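Glutathione S-transferase (Acinetobacter baumannii, PDB 4MP4) probably catalyses the conjugation of reduced glutathione to electrophilic substrates. Local coordinates at residues Val24-Gly27 with Leu28-Gln32; Lys189-Ala192 with Leu193-Gln197; Gln202-Leu205 with Ala206-His209. All coordinates share one frame; numbering follows the deposited sequence.

Interaction 1 (Val24-Gly27 with Leu28-Gln32); sequences VFVG and LHEKQ
F25 and H29, one turn apart on helix 19-30, bring their rings together at a slant. The helix is the crossover of a beta-alpha-beta unit between parallel strands 8-13 and 36-40, in the thioredoxin-like N-terminal domain of a glutathione S-transferase. With CG anti to the backbone N (chi1 172°), the F25 ring leans forward along the helix and the imidazole of H29 comes over one of its faces. H29 CD2 lies 3.2 Å above the phenyl plane, displaced toward the rim; the centroids are 4.4 Å apart and the planes are at 50°, so the rings meet obliquely. F35 meets the H29 ring as well, and W204 of helix 199-215 meets F25. On the inner flank V24 and L28 run alongside each other, V24 CG1 touching L28 CD1 at 4.0 Å, and both pack on helix 74-84. V26 and E30 also point the same way: V26 CG1 lies 4.1 Å from E30 CG. The E30 chain bends sharply at chi2 (-81°), and its carboxylate is gripped from outside the turn by a salt bridge to R198 and a hydrogen bond to S200. K31 sends NZ away to E82 and to the carbonyls of Y85 and T88. Four successive i to i+4 backbone bonds carry the turn, E30 N to V26 O being 2.9 Å and close to straight. A Schellman motif then closes the helix: Q32, with positive phi, returns a weak bond from its N to H29 O at 3.1 Å.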
loop_
_atom_site.group_PDB
_atom_site.type_symbol
_atom_site.label_atom_id
_atom_site.label_comp_id
_atom_site.label_asym_id
_atom_site.label_seq_id
_atom_site.Cartn_x
_atom_site.Cartn_y
_atom_site.Cartn_z
ATOM N N VAL A 24 -2.879 4.535 12.675
ATOM C CA VAL A 24 -2.789 5.997 12.686
ATOM C C VAL A 24 -2.946 6.594 14.091
ATOM O O VAL A 24 -2.233 7.534 14.460
ATOM C CB VAL A 24 -3.810 6.634 11.727
ATOM C CG1 VAL A 24 -3.755 8.156 11.811
ATOM C CG2 VAL A 24 -3.556 6.152 10.302
ATOM N N PHE A 25 -3.877 6.050 14.868
ATOM C CA PHE A 25 -4.055 6.445 16.266
ATOM C C PHE A 25 -2.743 6.280 17.013
ATOM O O PHE A 25 -2.332 7.183 17.774
ATOM C CB PHE A 25 -5.133 5.580 16.918
ATOM C CG PHE A 25 -5.278 5.771 18.412
ATOM C CD1 PHE A 25 -4.515 5.028 19.305
ATOM C CD2 PHE A 25 -6.227 6.641 18.922
ATOM C CE1 PHE A 25 -4.658 5.193 20.679
ATOM C CE2 PHE A 25 -6.380 6.805 20.291
ATOM C CZ PHE A 25 -5.599 6.067 21.171
ATOM N N VAL A 26 -2.089 5.133 16.789
ATOM C CA VAL A 26 -0.810 4.851 17.443
ATOM C C VAL A 26 0.241 5.877 17.012
ATOM O O VAL A 26 0.951 6.447 17.849
ATOM C CB VAL A 26 -0.305 3.398 17.210
ATOM C CG1 VAL A 26 1.141 3.235 17.706
ATOM C CG2 VAL A 26 -1.238 2.377 17.882
ATOM N N GLY A 27 0.299 6.140 15.706
ATOM C CA GLY A 27 1.210 7.132 15.164
ATOM C C GLY A 27 1.046 8.520 15.756
ATOM O O GLY A 27 2.022 9.172 16.097
ATOM N N LEU A 28 -0.193 8.981 15.867
ATOM C CA LEU A 28 -0.467 10.287 16.460
ATOM C C LEU A 28 0.008 10.357 17.912
ATOM O O LEU A 28 0.704 11.288 18.285
ATOM C CB LEU A 28 -1.956 10.622 16.360
ATOM C CG LEU A 28 -2.500 10.866 14.944
ATOM C CD1 LEU A 28 -4.022 10.642 14.885
ATOM C CD2 LEU A 28 -2.154 12.282 14.502
ATOM N N HIS A 29 -0.349 9.358 18.717
ATOM C CA HIS A 29 0.059 9.330 20.117
ATOM C C HIS A 29 1.568 9.268 20.330
ATOM O O HIS A 29 2.098 9.948 21.197
ATOM C CB HIS A 29 -0.646 8.200 20.872
ATOM C CG HIS A 29 -2.008 8.573 21.358
ATOM N ND1 HIS A 29 -2.210 9.339 22.483
ATOM C CD2 HIS A 29 -3.238 8.308 20.856
ATOM C CE1 HIS A 29 -3.506 9.527 22.659
ATOM N NE2 HIS A 29 -4.151 8.906 21.687
ATOM N N GLU A 30 2.260 8.452 19.549
ATOM C CA GLU A 30 3.723 8.422 19.598
ATOM C C GLU A 30 4.355 9.789 19.253
ATOM O O GLU A 30 5.298 10.228 19.908
ATOM C CB GLU A 30 4.253 7.332 18.672
ATOM C CG GLU A 30 3.900 5.904 19.112
ATOM C CD GLU A 30 4.830 5.374 20.188
ATOM O OE1 GLU A 30 4.425 4.456 20.936
ATOM O OE2 GLU A 30 5.974 5.878 20.287
ATOM N N LYS A 31 3.826 10.466 18.238
ATOM C CA LYS A 31 4.350 11.768 17.839
ATOM C C LYS A 31 3.861 12.886 18.757
ATOM O O LYS A 31 4.210 14.055 18.578
ATOM C CB LYS A 31 3.961 12.082 16.392
ATOM C CG LYS A 31 4.659 11.207 15.353
ATOM C CD LYS A 31 4.173 11.531 13.948
ATOM C CE LYS A 31 4.900 12.727 13.373
ATOM N NZ LYS A 31 6.351 12.406 13.354
ATOM N N GLN A 32 3.046 12.517 19.735
ATOM C CA GLN A 32 2.419 13.481 20.632
ATOM C C GLN A 32 1.756 14.632 19.888
ATOM O O GLN A 32 1.963 15.795 20.207
ATOM C CB GLN A 32 3.410 13.988 21.675
ATOM C CG GLN A 32 3.913 12.879 22.583
ATOM C CD GLN A 32 4.728 13.394 23.751
ATOM O OE1 GLN A 32 5.844 13.879 23.577
ATOM N NE2 GLN A 32 4.171 13.294 24.952
#

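Interaction 2 (Lys189-Ala192 with Leu193-Gln197); sequences KNYA and LQQWQ
Q195 reaches back over the ring of Y191, one turn earlier on helix 186-196. The contact is a CH-pi interaction: Q195 CG sits 3.8 Å from the ring centroid and 18° off the normal, shifted toward the rim on the side of CE1 and CZ. Two torsions bring it about. Y191 has CG anti to its N, which swings the phenol forward alongside the next turn, while Q195 has CG beside its own N and then bends at chi2 (-50°), folding the amide back toward the ring. Q195 NE2 thus comes to 3.5 Å from Y191 CE1, with the amide plane turned 42° against the ring, so the two flat groups are far from parallel.

The phenol end is fixed from elsewhere. Y191 OH is hydrogen-bonded to OD1 of D167, near the start of helix 165-178 in the all-helical C-terminal domain of the glutathione S-transferase fold; D167 is probably the aspartate of the Ser/Thr-X-X-Asp N-capping box found in this family. L170 packs against the phenol and A171 against Q195, which joins helix 186-196 to that helix.

Backbone hydrogen bonds of the i to i+4 kind run throughout. L193 N donates to K189 O at 2.7 Å, and Q195 N to Y191 O at 3.0 Å. W196 N reaches A192 O at 2.9 Å, though more bent than its neighbours.

Side-chain carbons also pack closely on carbonyl oxygens: L193 CB rests 3.3 Å from K189 O, and Q195 CG comes to 3.1 Å from Y191 O. The indole of W196 leads away from the turn, toward Q175, V201 and L205.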
loop_
_atom_site.group_PDB
_atom_site.type_symbol
_atom_site.label_atom_id
_atom_site.label_comp_id
_atom_site.label_asym_id
_atom_site.label_seq_id
_atom_site.Cartn_x
_atom_site.Cartn_y
_atom_site.Cartn_z
ATOM N N LYS A 189 5.417 -14.843 20.085
ATOM C CA LYS A 189 4.422 -14.443 21.083
ATOM C C LYS A 189 5.027 -13.403 22.016
ATOM O O LYS A 189 4.426 -12.361 22.275
ATOM C CB LYS A 189 3.929 -15.637 21.893
ATOM C CG LYS A 189 2.950 -16.522 21.135
ATOM C CD LYS A 189 2.521 -17.697 21.983
ATOM C CE LYS A 189 1.694 -18.694 21.204
ATOM N NZ LYS A 189 1.405 -19.897 22.043
ATOM N N ASN A 190 6.226 -13.686 22.507
ATOM C CA ASN A 190 6.947 -12.736 23.347
ATOM C C ASN A 190 7.079 -11.360 22.690
ATOM O O ASN A 190 6.793 -10.346 23.325
ATOM C CB ASN A 190 8.325 -13.286 23.740
ATOM C CG ASN A 190 8.233 -14.421 24.747
ATOM O OD1 ASN A 190 7.272 -14.514 25.522
ATOM N ND2 ASN A 190 9.239 -15.291 24.747
ATOM N N TYR A 191 7.495 -11.339 21.418
ATOM C CA TYR A 191 7.584 -10.099 20.650
ATOM C C TYR A 191 6.242 -9.391 20.575
ATOM O O TYR A 191 6.131 -8.206 20.877
ATOM C CB TYR A 191 8.065 -10.365 19.219
ATOM C CG TYR A 191 7.971 -9.133 18.332
ATOM C CD1 TYR A 191 8.869 -8.078 18.479
ATOM C CD2 TYR A 191 6.987 -9.025 17.356
ATOM C CE1 TYR A 191 8.788 -6.953 17.687
ATOM C CE2 TYR A 191 6.901 -7.910 16.547
ATOM C CZ TYR A 191 7.799 -6.865 16.719
ATOM O OH TYR A 191 7.717 -5.732 15.932
ATOM N N ALA A 192 5.222 -10.129 20.160
ATOM C CA ALA A 192 3.900 -9.546 19.984
ATOM C C ALA A 192 3.322 -9.037 21.307
ATOM O O ALA A 192 2.798 -7.939 21.357
ATOM C CB ALA A 192 2.973 -10.554 19.345
ATOM N N LEU A 193 3.438 -9.828 22.378
ATOM C CA LEU A 193 2.873 -9.441 23.670
ATOM C C LEU A 193 3.509 -8.164 24.178
ATOM O O LEU A 193 2.835 -7.264 24.664
ATOM C CB LEU A 193 3.041 -10.553 24.719
ATOM C CG LEU A 193 2.935 -10.062 26.182
ATOM C CD1 LEU A 193 1.508 -9.616 26.574
ATOM C CD2 LEU A 193 3.487 -11.085 27.191
ATOM N N GLN A 194 4.822 -8.096 24.061
ATOM C CA GLN A 194 5.537 -6.914 24.471
ATOM C C GLN A 194 5.103 -5.714 23.636
ATOM O O GLN A 194 4.884 -4.624 24.167
ATOM C CB GLN A 194 7.043 -7.137 24.370
ATOM C CG GLN A 194 7.817 -5.849 24.461
ATOM C CD GLN A 194 9.316 -6.053 24.530
ATOM O OE1 GLN A 194 10.074 -5.085 24.540
ATOM N NE2 GLN A 194 9.752 -7.312 24.585
ATOM N N GLN A 195 4.966 -5.906 22.332
ATOM C CA GLN A 195 4.508 -4.811 21.491
ATOM C C GLN A 195 3.124 -4.318 21.908
ATOM O O GLN A 195 2.838 -3.126 21.847
ATOM C CB GLN A 195 4.546 -5.194 20.007
ATOM C CG GLN A 195 5.979 -5.412 19.484
ATOM C CD GLN A 195 6.922 -4.255 19.841
ATOM O OE1 GLN A 195 6.513 -3.098 19.857
ATOM N NE2 GLN A 195 8.183 -4.572 20.124
ATOM N N TRP A 196 2.282 -5.248 22.352
ATOM C CA TRP A 196 0.908 -4.945 22.752
ATOM C C TRP A 196 0.858 -4.112 24.038
ATOM O O TRP A 196 -0.137 -3.440 24.305
ATOM C CB TRP A 196 0.113 -6.254 22.921
ATOM C CG TRP A 196 -1.278 -6.192 22.389
ATOM C CD1 TRP A 196 -2.437 -6.386 23.090
ATOM C CD2 TRP A 196 -1.668 -5.907 21.036
ATOM N NE1 TRP A 196 -3.525 -6.240 22.255
ATOM C CE2 TRP A 196 -3.078 -5.947 20.981
ATOM C CE3 TRP A 196 -0.962 -5.617 19.857
ATOM C CZ2 TRP A 196 -3.799 -5.718 19.809
ATOM C CZ3 TRP A 196 -1.685 -5.389 18.678
ATOM C CH2 TRP A 196 -3.082 -5.429 18.670
ATOM N N GLN A 197 1.931 -4.163 24.826
ATOM C CA GLN A 197 1.987 -3.466 26.113
ATOM C C GLN A 197 2.552 -2.069 25.960
ATOM O O GLN A 197 2.636 -1.324 26.923
ATOM C CB GLN A 197 2.823 -4.253 27.133
ATOM C CG GLN A 197 2.219 -5.593 27.503
ATOM C CD GLN A 197 0.896 -5.455 28.245
ATOM O OE1 GLN A 197 0.719 -4.540 29.064
ATOM N NE2 GLN A 197 -0.042 -6.368 27.968
#

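Interaction 3 (Gln202-Leu205 with Ala206-His209); sequences QKWL and ALRH. With SO4 (sulfate ion), chain D.
R208 crosses W204 at a slant, its aliphatic chain passing over the indole one turn further back. Starting at R208 CB, the nearest atoms of the previous turn are two carbonyl oxygens, L205 O and W204 O, both 3.8 Å away. With CG anti to the carbonyl carbon (chi1 -65°), the chain turns back toward the indole: R208 CG lies over one face of the five-membered ring, 4.3 Å from its centroid and 17° off the normal, a CH-pi contact, and comes to 3.3 Å from W204 O. R208 CD follows to 3.9 Å from W204 NE1, and the chain bends at chi3 before NE. W204 meets this chain because its own CG is anti to the backbone N, which carries the indole forward along the helix. Helix 199-215, which bears both residues, belongs to the C-terminal helical domain of the glutathione S-transferase fold but packs against helix 19-30 of the thioredoxin-like domain, where F22 meets the W204 ring edge-to-face.

Beyond the indole, R208 NE donates to water 1 at 2.9 Å, the water lying at the edge and in the plane of the guanidinium, which is turned 44° against the indole. The same water donates to L205 O at 2.8 Å, bridging the arginine to the backbone, and weakly to the sulfate. At the tip, R208 NH1 makes a long, weak ion pair with E212.

H209, one residue on, presents the edge of its imidazole to that sulfate, probably from the crystallisation liquor: NE2 donates to O1 at 2.9 Å and nearly straight, and more weakly to O3.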
loop_
_atom_site.group_PDB
_atom_site.type_symbol
_atom_site.label_atom_id
_atom_site.label_comp_id
_atom_site.label_asym_id
_atom_site.label_seq_id
_atom_site.Cartn_x
_atom_site.Cartn_y
_atom_site.Cartn_z
ATOM N N GLN A 202 -1.866 0.315 24.301
ATOM C CA GLN A 202 -2.691 0.176 25.487
ATOM C C GLN A 202 -3.785 1.256 25.491
ATOM O O GLN A 202 -4.919 0.996 25.875
ATOM C CB GLN A 202 -1.776 0.262 26.708
ATOM C CG GLN A 202 -2.082 -0.667 27.880
ATOM C CD GLN A 202 -2.302 -2.124 27.513
ATOM O OE1 GLN A 202 -3.228 -2.743 28.026
ATOM N NE2 GLN A 202 -1.458 -2.682 26.648
ATOM N N LYS A 203 -3.462 2.455 25.011
ATOM C CA LYS A 203 -4.449 3.550 24.977
ATOM C C LYS A 203 -5.575 3.299 23.965
ATOM O O LYS A 203 -6.724 3.653 24.221
ATOM C CB LYS A 203 -3.781 4.919 24.753
ATOM C CG LYS A 203 -3.234 5.541 26.040
ATOM C CD LYS A 203 -2.231 6.687 25.811
ATOM C CE LYS A 203 -2.908 8.027 25.529
ATOM N NZ LYS A 203 -3.819 8.512 26.626
ATOM N N TRP A 204 -5.230 2.691 22.828
ATOM C CA TRP A 204 -6.224 2.189 21.878
ATOM C C TRP A 204 -7.181 1.185 22.536
ATOM O O TRP A 204 -8.404 1.340 22.453
ATOM C CB TRP A 204 -5.540 1.530 20.661
ATOM C CG TRP A 204 -6.490 1.054 19.566
ATOM C CD1 TRP A 204 -6.785 -0.240 19.237
ATOM C CD2 TRP A 204 -7.247 1.871 18.658
ATOM N NE1 TRP A 204 -7.662 -0.281 18.178
ATOM C CE2 TRP A 204 -7.969 1.002 17.804
ATOM C CE3 TRP A 204 -7.384 3.257 18.482
ATOM C CZ2 TRP A 204 -8.818 1.462 16.793
ATOM C CZ3 TRP A 204 -8.234 3.721 17.478
ATOM C CH2 TRP A 204 -8.939 2.822 16.642
ATOM N N LEU A 205 -6.617 0.167 23.188
ATOM C CA LEU A 205 -7.407 -0.916 23.773
ATOM C C LEU A 205 -8.399 -0.429 24.824
ATOM O O LEU A 205 -9.505 -0.953 24.934
ATOM C CB LEU A 205 -6.497 -1.998 24.357
ATOM C CG LEU A 205 -5.434 -2.498 23.372
ATOM C CD1 LEU A 205 -4.626 -3.623 23.985
ATOM C CD2 LEU A 205 -6.068 -2.945 22.062
ATOM N N ALA A 206 -8.011 0.585 25.582
ATOM C CA ALA A 206 -8.905 1.148 26.593
ATOM C C ALA A 206 -9.984 1.989 25.912
ATOM O O ALA A 206 -11.157 1.959 26.310
ATOM C CB ALA A 206 -8.118 1.991 27.585
ATOM N N LEU A 207 -9.570 2.728 24.878
ATOM C CA LEU A 207 -10.454 3.653 24.173
ATOM C C LEU A 207 -11.599 2.886 23.555
ATOM O O LEU A 207 -12.734 3.324 23.604
ATOM C CB LEU A 207 -9.700 4.457 23.100
ATOM C CG LEU A 207 -10.548 5.330 22.162
ATOM C CD1 LEU A 207 -11.227 6.442 22.903
ATOM C CD2 LEU A 207 -9.720 5.909 21.017
ATOM N N ARG A 208 -11.301 1.716 23.010
ATOM C CA ARG A 208 -12.339 0.885 22.408
ATOM C C ARG A 208 -13.525 0.663 23.348
ATOM O O ARG A 208 -14.661 0.867 22.951
ATOM C CB ARG A 208 -11.776 -0.449 21.956
ATOM C CG ARG A 208 -10.764 -0.377 20.834
ATOM C CD ARG A 208 -10.743 -1.697 20.077
ATOM N NE ARG A 208 -11.421 -2.740 20.846
ATOM C CZ ARG A 208 -12.492 -3.412 20.437
ATOM N NH1 ARG A 208 -13.010 -3.181 19.244
ATOM N NH2 ARG A 208 -13.036 -4.328 21.222
ATOM N N HIS A 209 -13.255 0.267 24.592
ATOM C CA HIS A 209 -14.319 -0.028 25.546
ATOM C C HIS A 209 -15.060 1.232 26.011
ATOM O O HIS A 209 -16.293 1.244 26.084
ATOM C CB HIS A 209 -13.768 -0.827 26.746
ATOM C CG HIS A 209 -13.045 -2.076 26.346
ATOM N ND1 HIS A 209 -13.693 -3.193 25.850
ATOM C CD2 HIS A 209 -11.722 -2.386 26.333
ATOM C CE1 HIS A 209 -12.812 -4.134 25.568
ATOM N NE2 HIS A 209 -11.605 -3.663 25.846
HETATM S S SO4 D . -9.490 -6.370 25.368
HETATM O O1 SO4 D . -9.085 -5.127 26.011
HETATM O O2 SO4 D . -8.615 -6.594 24.206
HETATM O O3 SO4 D . -10.872 -6.274 24.881
HETATM O O4 SO4 D . -9.425 -7.448 26.365
HETATM O O HOH W 1 -10.066 -3.289 23.407
#

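Interactions 1 and 3 form one interface between the thioredoxin-like and helical domains: their centres are about 13 Å apart, with F25 CG 3.3 Å from W204 CE3 and F25 CE2 3.5 Å from L207 CD2. H29 CE1 adds a further touch, 3.3 Å from K203 CE. Interactions 2 and 3 lie on consecutive helices and touch where W196 O comes to 2.8 Å from Q202 NE2 and W196 NE1 to 3.3 Å from L205 CD1. Interactions 1 and 2 stay about 8 Å apart at their nearest atoms. The sulfate held by H209 in interaction 3 also lies about 5 Å from the W196 side chain. The structure holds no glutathione.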